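CalS13 (Micromonospora echinospora, PDB 4ZAS) probably works as a pyridoxal-phosphate-dependent sugar aminotransferase that passes an amino group to a nucleotide-linked keto sugar. Local coordinates at residues Ala149-Ala154 with Ala175-Ala180; Glu117-Pro122 with Ala157-His162; Val35-Asp40 with Gly278-Ser283; Gly68-Asn73 with Glu286-Leu291. One frame throughout, in Å; residues are numbered along the deposited sequence.

Contact 1: Ala149-Ala154 with Ala175-Ala180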
# COMPACT_ATOMS: atom_id res chain seq x y z
N ALA A 149 4.36 19.32 -27.77
CA ALA A 149 4.72 20.71 -27.53
C ALA A 149 5.26 20.93 -26.10
O ALA A 149 6.04 21.85 -25.84
CB ALA A 149 3.52 21.64 -27.83
N LYS A 150 4.82 20.11 -25.15
CA LYS A 150 5.14 20.35 -23.75
C LYS A 150 6.33 19.55 -23.25
O LYS A 150 6.81 19.75 -22.13
CB LYS A 150 3.90 20.07 -22.90
CG LYS A 150 2.79 21.08 -23.13
CD LYS A 150 1.54 20.79 -22.32
CE LYS A 150 0.55 21.93 -22.45
NZ LYS A 150 -0.74 21.53 -21.90
N ILE A 151 6.85 18.64 -24.08
CA ILE A 151 8.01 17.86 -23.67
C ILE A 151 9.19 18.79 -23.58
O ILE A 151 9.39 19.66 -24.43
CB ILE A 151 8.28 16.68 -24.60
CG1 ILE A 151 7.28 15.57 -24.32
CG2 ILE A 151 9.67 16.13 -24.35
CD1 ILE A 151 7.48 14.36 -25.17
N SER A 152 9.93 18.64 -22.50
CA SER A 152 10.97 19.57 -22.11
C SER A 152 12.14 18.76 -21.54
O SER A 152 11.98 17.58 -21.22
CB SER A 152 10.39 20.54 -21.08
OG SER A 152 11.38 21.24 -20.36
N PRO A 153 13.33 19.38 -21.44
CA PRO A 153 14.43 18.74 -20.71
C PRO A 153 14.06 18.40 -19.26
O PRO A 153 14.72 17.57 -18.65
CB PRO A 153 15.54 19.80 -20.74
CG PRO A 153 15.26 20.58 -21.97
CD PRO A 153 13.77 20.59 -22.15
N ALA A 154 13.01 19.05 -18.75
CA ALA A 154 12.53 18.85 -17.39
C ALA A 154 11.60 17.65 -17.24
O ALA A 154 11.28 17.25 -16.12
CB ALA A 154 11.83 20.10 -16.90
N ALA A 175 6.65 7.83 -31.41
CA ALA A 175 7.24 8.73 -32.39
C ALA A 175 7.34 10.15 -31.85
O ALA A 175 8.32 10.84 -32.07
CB ALA A 175 6.42 8.73 -33.67
N VAL A 176 6.31 10.58 -31.14
CA VAL A 176 6.28 11.92 -30.59
C VAL A 176 7.34 12.04 -29.51
O VAL A 176 8.09 13.02 -29.48
CB VAL A 176 4.87 12.26 -30.10
CG1 VAL A 176 4.89 13.41 -29.14
CG2 VAL A 176 4.00 12.58 -31.29
N VAL A 177 7.43 11.06 -28.62
CA VAL A 177 8.46 11.12 -27.59
C VAL A 177 9.85 11.09 -28.20
O VAL A 177 10.72 11.85 -27.78
CB VAL A 177 8.32 9.98 -26.58
CG1 VAL A 177 9.56 9.91 -25.70
CG2 VAL A 177 7.06 10.17 -25.73
N ASP A 178 10.04 10.26 -29.22
CA ASP A 178 11.34 10.10 -29.86
C ASP A 178 11.77 11.37 -30.59
O ASP A 178 12.95 11.71 -30.57
CB ASP A 178 11.34 8.89 -30.82
CG ASP A 178 11.41 7.56 -30.06
OD1 ASP A 178 11.61 7.58 -28.82
OD2 ASP A 178 11.29 6.48 -30.68
N ARG A 179 10.83 12.05 -31.25
CA ARG A 179 11.15 13.30 -31.96
C ARG A 179 11.44 14.45 -30.98
O ARG A 179 12.40 15.20 -31.16
CB ARG A 179 10.02 13.66 -32.94
CG ARG A 179 10.23 14.95 -33.73
CD ARG A 179 9.03 15.24 -34.64
NE ARG A 179 9.29 16.29 -35.62
CZ ARG A 179 9.81 16.09 -36.83
NH1 ARG A 179 10.18 14.87 -37.20
NH2 ARG A 179 9.99 17.12 -37.65
N ALA A 180 10.62 14.59 -29.94
CA ALA A 180 10.77 15.68 -28.97
C ALA A 180 12.08 15.59 -28.16
O ALA A 180 12.63 16.61 -27.75
CB ALA A 180 9.57 15.70 -28.01
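V177 and A180, three residues apart on helix 170-180, present the two apolar surfaces on which the branched side chain of I151 comes to rest. Taken in chain order, V177 is met first, and lightly. The end methyl I151 CD1 is 4.2 Å from V177 CA and likewise 4.2 Å from V177 CG2, so the methyl lies against the shoulder of the helix. One turn further on, the methyl of A180 makes the closer fit. It is 3.7 Å from I151 CG2, and I151 CD1 stands at 3.8 Å from the same A180 CB, so a single small methyl is straddled by both arms of the isoleucine. The extended outer arm of I151 (chi2 -179°) lets CD1 reach V177 while still touching A180.

I151 is the first residue to leave the helical path at the end of helix 144-150, while A180 closes helix 170-180, so the contact joins two helix ends. Both helices flank the mixed sheet of the large domain; helix 170-180 is the connecting helix of the beta-alpha-beta unit between the parallel strands 155-161 and 189-193. Underneath, I158 of the first of these strands touches both I151 and V177. With only carbon atoms meeting, cohesion here rests on shape and the exclusion of water, and nothing directional fixes the angle between the segments.

Contact 2: Glu117-Pro122 with Ala157-His162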
# COMPACT_ATOMS: atom_id res chain seq x y z
N GLU A 117 -7.75 9.86 -9.79
CA GLU A 117 -6.68 10.55 -9.08
C GLU A 117 -5.48 9.64 -8.73
O GLU A 117 -4.35 10.11 -8.64
CB GLU A 117 -7.20 11.19 -7.78
CG GLU A 117 -8.08 12.44 -7.98
CD GLU A 117 -9.57 12.16 -8.23
OE1 GLU A 117 -9.98 10.99 -8.41
OE2 GLU A 117 -10.33 13.13 -8.21
N GLY A 118 -5.72 8.34 -8.58
CA GLY A 118 -4.63 7.41 -8.31
C GLY A 118 -3.56 7.43 -9.39
O GLY A 118 -2.42 7.03 -9.18
N THR A 119 -3.95 7.89 -10.57
CA THR A 119 -3.00 8.03 -11.66
C THR A 119 -1.98 9.11 -11.34
O THR A 119 -0.80 8.94 -11.60
CB THR A 119 -3.72 8.38 -12.97
OG1 THR A 119 -4.61 7.31 -13.31
CG2 THR A 119 -2.72 8.59 -14.11
N ASN A 120 -2.41 10.20 -10.74
CA ASN A 120 -1.58 11.39 -10.70
C ASN A 120 -0.93 11.71 -9.34
O ASN A 120 0.17 12.26 -9.29
CB ASN A 120 -2.40 12.59 -11.16
CG ASN A 120 -2.78 12.51 -12.63
OD1 ASN A 120 -1.96 12.14 -13.47
ND2 ASN A 120 -4.02 12.85 -12.95
N TRP A 121 -1.59 11.37 -8.24
CA TRP A 121 -1.00 11.68 -6.95
C TRP A 121 0.34 10.99 -6.70
O TRP A 121 1.18 11.56 -6.02
CB TRP A 121 -1.96 11.35 -5.81
CG TRP A 121 -3.27 12.17 -5.74
CD1 TRP A 121 -4.32 11.91 -4.93
CD2 TRP A 121 -3.64 13.34 -6.50
NE1 TRP A 121 -5.32 12.82 -5.12
CE2 TRP A 121 -4.93 13.72 -6.08
CE3 TRP A 121 -3.02 14.11 -7.50
CZ2 TRP A 121 -5.61 14.82 -6.60
CZ3 TRP A 121 -3.69 15.21 -8.02
CH2 TRP A 121 -4.97 15.55 -7.57
N PRO A 122 0.56 9.77 -7.25
CA PRO A 122 1.91 9.20 -7.18
C PRO A 122 2.98 10.09 -7.81
O PRO A 122 4.15 9.96 -7.43
CB PRO A 122 1.78 7.90 -7.96
CG PRO A 122 0.40 7.47 -7.70
CD PRO A 122 -0.42 8.75 -7.65
N ALA A 157 9.23 11.98 -16.81
CA ALA A 157 8.34 10.89 -17.20
C ALA A 157 7.07 11.41 -17.87
O ALA A 157 6.67 12.57 -17.68
CB ALA A 157 8.00 10.02 -15.98
N ILE A 158 6.45 10.54 -18.66
CA ILE A 158 5.17 10.80 -19.32
C ILE A 158 4.19 9.71 -18.93
O ILE A 158 4.51 8.52 -19.05
CB ILE A 158 5.34 10.86 -20.86
CG1 ILE A 158 6.25 12.02 -21.26
CG2 ILE A 158 4.00 10.98 -21.55
CD1 ILE A 158 6.85 11.87 -22.65
N VAL A 159 3.02 10.10 -18.45
CA VAL A 159 1.99 9.11 -18.10
C VAL A 159 0.76 9.23 -19.01
O VAL A 159 0.09 10.26 -19.01
CB VAL A 159 1.54 9.24 -16.62
CG1 VAL A 159 0.46 8.22 -16.32
CG2 VAL A 159 2.70 9.06 -15.66
N VAL A 160 0.46 8.17 -19.76
CA VAL A 160 -0.78 8.11 -20.53
C VAL A 160 -1.76 7.10 -19.91
O VAL A 160 -1.36 6.04 -19.40
CB VAL A 160 -0.53 7.71 -22.00
CG1 VAL A 160 0.39 8.72 -22.70
CG2 VAL A 160 0.03 6.31 -22.06
N VAL A 161 -3.04 7.44 -19.94
CA VAL A 161 -4.08 6.54 -19.47
C VAL A 161 -4.90 6.00 -20.62
O VAL A 161 -5.39 6.77 -21.47
CB VAL A 161 -4.99 7.24 -18.48
CG1 VAL A 161 -6.15 6.31 -18.11
CG2 VAL A 161 -4.21 7.72 -17.25
N HIS A 162 -5.05 4.68 -20.67
CA HIS A 162 -5.98 4.06 -21.61
C HIS A 162 -7.38 4.13 -21.02
O HIS A 162 -7.89 3.13 -20.52
CB HIS A 162 -5.62 2.60 -21.87
CG HIS A 162 -4.21 2.39 -22.33
ND1 HIS A 162 -3.78 2.73 -23.59
CD2 HIS A 162 -3.14 1.85 -21.69
CE1 HIS A 162 -2.50 2.41 -23.72
NE2 HIS A 162 -2.09 1.87 -22.58
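T119 and V161 meet tip to tip, T119 CG2 lying 3.6 Å from V161 CG2. The same threonine methyl reaches V159 CG1 at 3.9 Å, but here the two side chains slide past each other in opposite directions. T119 thus offers its methyl to both valines: OG1 lies anti to the carbonyl carbon (chi1 -62°), which leaves CG2 anti to the backbone N and pointing at the valines, with T119 OG1 4.0 Å from V161 CG2.

V159 and V161 are two residues apart on strand 155-161 and so face the same way, toward the loop that leads into helix 121-125. This strand lies inside the sheet of the fold type I aminotransferase large domain, between 108-111 and 189-193, and its end points to the cofactor region.

Further out, T119 OG1 is hydrogen-bonded to D193 OD2 and to T115 OG1, and more weakly to the pyridine N1 of the cofactor-bearing lysine at position 222. D193 probably corresponds to the aspartate that pairs with this nitrogen in fold type I enzymes. The turn holding T119 is itself set by E117 O, which accepts from N120 N and W121 N. Beyond it, W121 NE1 bonds to L249 O and E117 OE2 to Y262 OH, both of the second subunit.

Contact 3: Val35-Asp40 with Gly278-Ser283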
# COMPACT_ATOMS: atom_id res chain seq x y z
N VAL A 35 -18.43 -6.55 -8.91
CA VAL A 35 -17.33 -7.43 -8.53
C VAL A 35 -17.42 -8.76 -9.28
O VAL A 35 -18.45 -9.41 -9.27
CB VAL A 35 -17.32 -7.68 -7.01
CG1 VAL A 35 -16.31 -8.76 -6.65
CG2 VAL A 35 -17.03 -6.39 -6.26
N ALA A 36 -16.33 -9.15 -9.94
CA ALA A 36 -16.29 -10.43 -10.62
C ALA A 36 -15.47 -11.46 -9.83
O ALA A 36 -14.25 -11.44 -9.87
CB ALA A 36 -15.73 -10.28 -12.02
N MET A 37 -16.16 -12.35 -9.13
CA MET A 37 -15.49 -13.36 -8.32
C MET A 37 -15.92 -14.75 -8.76
O MET A 37 -17.10 -15.08 -8.75
CB MET A 37 -15.81 -13.17 -6.84
CG MET A 37 -14.88 -13.92 -5.91
SD MET A 37 -13.23 -13.19 -5.96
CE MET A 37 -13.60 -11.54 -5.41
N SER A 38 -14.96 -15.56 -9.19
CA SER A 38 -15.26 -16.93 -9.55
C SER A 38 -15.81 -17.63 -8.31
O SER A 38 -15.36 -17.35 -7.20
CB SER A 38 -14.01 -17.63 -10.08
OG SER A 38 -14.23 -19.02 -10.22
N PRO A 39 -16.78 -18.53 -8.48
CA PRO A 39 -17.31 -19.25 -7.32
C PRO A 39 -16.31 -20.25 -6.73
O PRO A 39 -16.55 -20.83 -5.68
CB PRO A 39 -18.54 -19.96 -7.88
CG PRO A 39 -18.22 -20.15 -9.34
CD PRO A 39 -17.41 -18.95 -9.74
N ASP A 40 -15.20 -20.46 -7.44
CA ASP A 40 -14.19 -21.44 -7.07
C ASP A 40 -13.14 -20.89 -6.10
O ASP A 40 -12.30 -21.64 -5.59
CB ASP A 40 -13.49 -21.93 -8.34
CG ASP A 40 -14.41 -22.72 -9.26
OD1 ASP A 40 -15.30 -23.44 -8.74
OD2 ASP A 40 -14.25 -22.61 -10.49
N GLY A 278 -2.98 -13.34 -4.69
CA GLY A 278 -2.54 -14.23 -5.74
C GLY A 278 -3.52 -15.36 -5.96
O GLY A 278 -3.80 -15.72 -7.10
N ALA A 279 -4.06 -15.92 -4.89
CA ALA A 279 -5.00 -17.03 -5.01
C ALA A 279 -6.28 -16.62 -5.77
O ALA A 279 -6.70 -17.31 -6.71
CB ALA A 279 -5.35 -17.57 -3.64
N ILE A 280 -6.86 -15.49 -5.38
CA ILE A 280 -8.05 -14.93 -6.02
C ILE A 280 -7.79 -14.63 -7.49
O ILE A 280 -8.59 -14.97 -8.36
CB ILE A 280 -8.49 -13.68 -5.26
CG1 ILE A 280 -8.89 -14.09 -3.83
CG2 ILE A 280 -9.62 -12.95 -5.99
CD1 ILE A 280 -9.02 -12.91 -2.87
N GLY A 281 -6.65 -14.02 -7.77
CA GLY A 281 -6.22 -13.74 -9.13
C GLY A 281 -6.13 -14.97 -10.02
O GLY A 281 -6.51 -14.91 -11.19
N LEU A 282 -5.58 -16.06 -9.49
CA LEU A 282 -5.48 -17.30 -10.24
C LEU A 282 -6.85 -17.88 -10.59
O LEU A 282 -7.04 -18.39 -11.69
CB LEU A 282 -4.67 -18.33 -9.45
CG LEU A 282 -3.16 -18.19 -9.57
CD1 LEU A 282 -2.49 -19.10 -8.57
CD2 LEU A 282 -2.74 -18.56 -10.98
N SER A 283 -7.79 -17.82 -9.64
CA SER A 283 -9.16 -18.26 -9.87
C SER A 283 -9.84 -17.45 -10.95
O SER A 283 -10.45 -17.99 -11.88
CB SER A 283 -10.01 -18.16 -8.60
OG SER A 283 -9.99 -19.36 -7.86
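At M37 and S38 an irregular loop passes beside helix 275-305, closing in as it goes, from 7.9 Å between M37 CA and I280 CA to 6.3 Å between S38 CA and S283 CA. The thioether of M37 bridges the wider separation: a side chain bent at both chi2 (69°) and chi3 (60°) swings SD to 3.6 Å from I280 CG2, the two side chains crossing at a slant. Nearer the helix end of the loop, S38 CB lies 4.0 Å from the backbone carbonyl S283 O. S283 OG in turn approaches the D40 backbone, 3.9 Å from D40 C.

S38 does a second job within its own segment. Its OG accepts from D40 N at 3.3 Å in a nearly straight bond (164°), capping the turn that leads into helix 41-49. S38 N is held in addition by N284 OD1. M37 also packs on L54 of the second subunit, and V35, at the start of the segment, touches the bound dTDP-4-keto-6-deoxyglucose.

The thioether and methyl add apolar grip. The serine hydroxyls find their polar partners elsewhere, S38 OG at D40 N and S283 OG weakly at R44, so the contact itself is van der Waals packing.

Contact 4: Gly68-Asn73 with Glu286-Leu291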
# COMPACT_ATOMS: atom_id res chain seq x y z
N GLY A 68 1.85 -13.06 -16.94
CA GLY A 68 2.92 -12.86 -17.90
C GLY A 68 2.69 -13.68 -19.15
O GLY A 68 2.95 -13.23 -20.27
N SER A 69 2.17 -14.88 -18.95
CA SER A 69 1.97 -15.81 -20.04
C SER A 69 0.88 -15.30 -20.98
O SER A 69 0.97 -15.47 -22.19
CB SER A 69 1.60 -17.19 -19.49
OG SER A 69 1.63 -18.18 -20.50
N ARG A 70 -0.12 -14.64 -20.41
CA ARG A 70 -1.23 -14.08 -21.19
C ARG A 70 -0.83 -12.84 -21.93
O ARG A 70 -1.09 -12.69 -23.12
CB ARG A 70 -2.39 -13.75 -20.27
CG ARG A 70 -3.06 -14.96 -19.69
CD ARG A 70 -4.47 -14.62 -19.37
NE ARG A 70 -5.25 -15.78 -18.98
CZ ARG A 70 -6.55 -15.85 -19.19
NH1 ARG A 70 -7.15 -14.82 -19.77
NH2 ARG A 70 -7.24 -16.93 -18.84
N ILE A 71 -0.18 -11.94 -21.21
CA ILE A 71 0.24 -10.66 -21.76
C ILE A 71 1.33 -10.92 -22.79
O ILE A 71 1.48 -10.19 -23.74
CB ILE A 71 0.69 -9.72 -20.65
CG1 ILE A 71 -0.51 -9.31 -19.81
CG2 ILE A 71 1.40 -8.50 -21.23
CD1 ILE A 71 -0.19 -8.36 -18.73
N GLY A 72 2.10 -11.99 -22.59
CA GLY A 72 3.16 -12.30 -23.53
C GLY A 72 4.44 -11.59 -23.17
O GLY A 72 5.32 -11.46 -24.00
N ASN A 73 4.53 -11.14 -21.91
CA ASN A 73 5.71 -10.50 -21.33
C ASN A 73 5.90 -11.01 -19.91
O ASN A 73 5.07 -10.75 -19.03
CB ASN A 73 5.55 -8.98 -21.33
CG ASN A 73 6.79 -8.26 -20.82
OD1 ASN A 73 7.70 -8.87 -20.26
ND2 ASN A 73 6.80 -6.94 -20.97
N GLU A 286 -9.28 -17.72 -14.76
CA GLU A 286 -9.99 -18.78 -15.47
C GLU A 286 -11.32 -18.31 -16.05
O GLU A 286 -11.88 -18.99 -16.91
CB GLU A 286 -10.26 -19.95 -14.53
CG GLU A 286 -9.03 -20.69 -14.06
CD GLU A 286 -9.39 -21.74 -13.02
OE1 GLU A 286 -10.31 -21.49 -12.21
OE2 GLU A 286 -8.76 -22.82 -13.01
N ARG A 287 -11.86 -17.20 -15.57
CA ARG A 287 -13.18 -16.79 -16.01
C ARG A 287 -13.19 -15.46 -16.75
O ARG A 287 -14.20 -15.07 -17.33
CB ARG A 287 -14.12 -16.74 -14.80
CG ARG A 287 -14.29 -18.13 -14.21
CD ARG A 287 -15.60 -18.35 -13.50
NE ARG A 287 -15.75 -19.76 -13.14
CZ ARG A 287 -16.26 -20.70 -13.93
NH1 ARG A 287 -16.68 -20.40 -15.16
NH2 ARG A 287 -16.35 -21.95 -13.50
N VAL A 288 -12.07 -14.76 -16.75
CA VAL A 288 -12.10 -13.37 -17.17
C VAL A 288 -12.31 -13.25 -18.68
O VAL A 288 -12.90 -12.28 -19.13
CB VAL A 288 -10.84 -12.59 -16.69
CG1 VAL A 288 -9.56 -13.09 -17.36
CG2 VAL A 288 -11.03 -11.10 -16.87
N ASP A 289 -11.85 -14.23 -19.46
CA ASP A 289 -11.98 -14.14 -20.91
C ASP A 289 -13.44 -14.06 -21.33
O ASP A 289 -13.81 -13.24 -22.17
CB ASP A 289 -11.31 -15.33 -21.59
CG ASP A 289 -9.80 -15.26 -21.51
OD1 ASP A 289 -9.30 -14.35 -20.82
OD2 ASP A 289 -9.12 -16.11 -22.13
N GLU A 290 -14.28 -14.89 -20.72
CA GLU A 290 -15.71 -14.85 -21.01
C GLU A 290 -16.33 -13.53 -20.55
O GLU A 290 -17.20 -12.98 -21.22
CB GLU A 290 -16.43 -16.05 -20.38
CG GLU A 290 -17.96 -15.96 -20.41
CD GLU A 290 -18.55 -15.87 -21.84
OE1 GLU A 290 -17.88 -16.28 -22.82
OE2 GLU A 290 -19.70 -15.39 -21.96
N LEU A 291 -15.88 -13.00 -19.41
CA LEU A 291 -16.41 -11.72 -18.94
C LEU A 291 -16.04 -10.60 -19.90
O LEU A 291 -16.86 -9.73 -20.18
CB LEU A 291 -15.89 -11.38 -17.54
CG LEU A 291 -16.24 -12.44 -16.51
CD1 LEU A 291 -15.91 -11.95 -15.10
CD2 LEU A 291 -17.72 -12.87 -16.64
O HOH W 1 -10.60 -17.05 -18.68
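R70 and D289 reach for one another from opposite directions, between backbones 10.8 Å apart, R70 CA to D289 CA. The close part of the contact lies at the end of the guanidinium. R70 NH1 bonds to D289 OD1 as the heart of a salt bridge, the carboxylate oxygen sitting at the edge of the group and near its plane. The modelled separation of R70 NH1 and D289 OD1, 2.4 Å, is too short to be taken literally, and the detailed geometry of the bond is doubtful with it. The carboxylate is turned about 61° from the guanidinium plane, so the two flat groups do not lie side by side. Beside this pair, V288 CG1 comes to 3.8 Å from R70 NH1, obliquely to the plane. V288 is buried and packs on W198 as well, giving the charged end an apolar flank.

The looser side is mediated by water. One water lies in the guanidinium plane at its edge and accepts from D289 N at 3.2 Å, while its bond from R70 NH2, at 3.4 Å, is weak. Here D289 is exposed. R70 stands near the end of helix 58-71, which G72 leaves with positive phi.

Between the end of helix 58-71 and helix 275-305, then, the join rests on one charge pair with an apolar flank and a water, and solvent near the exposed D289 would probably screen the attraction.

From the N terminus, contact 3 begins first at 35-40, contact 4 follows at 68-73, contact 2 at 117-122 and contact 1 at 149-154. Contact 2 closes at 157-162 before contact 1 closes at 175-180, so these two cross. Contact 3 closes at 278-283, contact 4 only at 286-291, so they cross too, both returning to helix 275-305 and enclosing the inner pair. Contacts 1 and 2 meet at I158, whose CD1 is 3.6 Å from I151 CD1, tying the sheet to its outer helices. Contacts 3 and 4 touch through A36 and L291, joining the loop before helix 41-49 to helix 275-305, and contact 4 adds the end of helix 58-71. Contacts 2 and 3 both reach the second subunit.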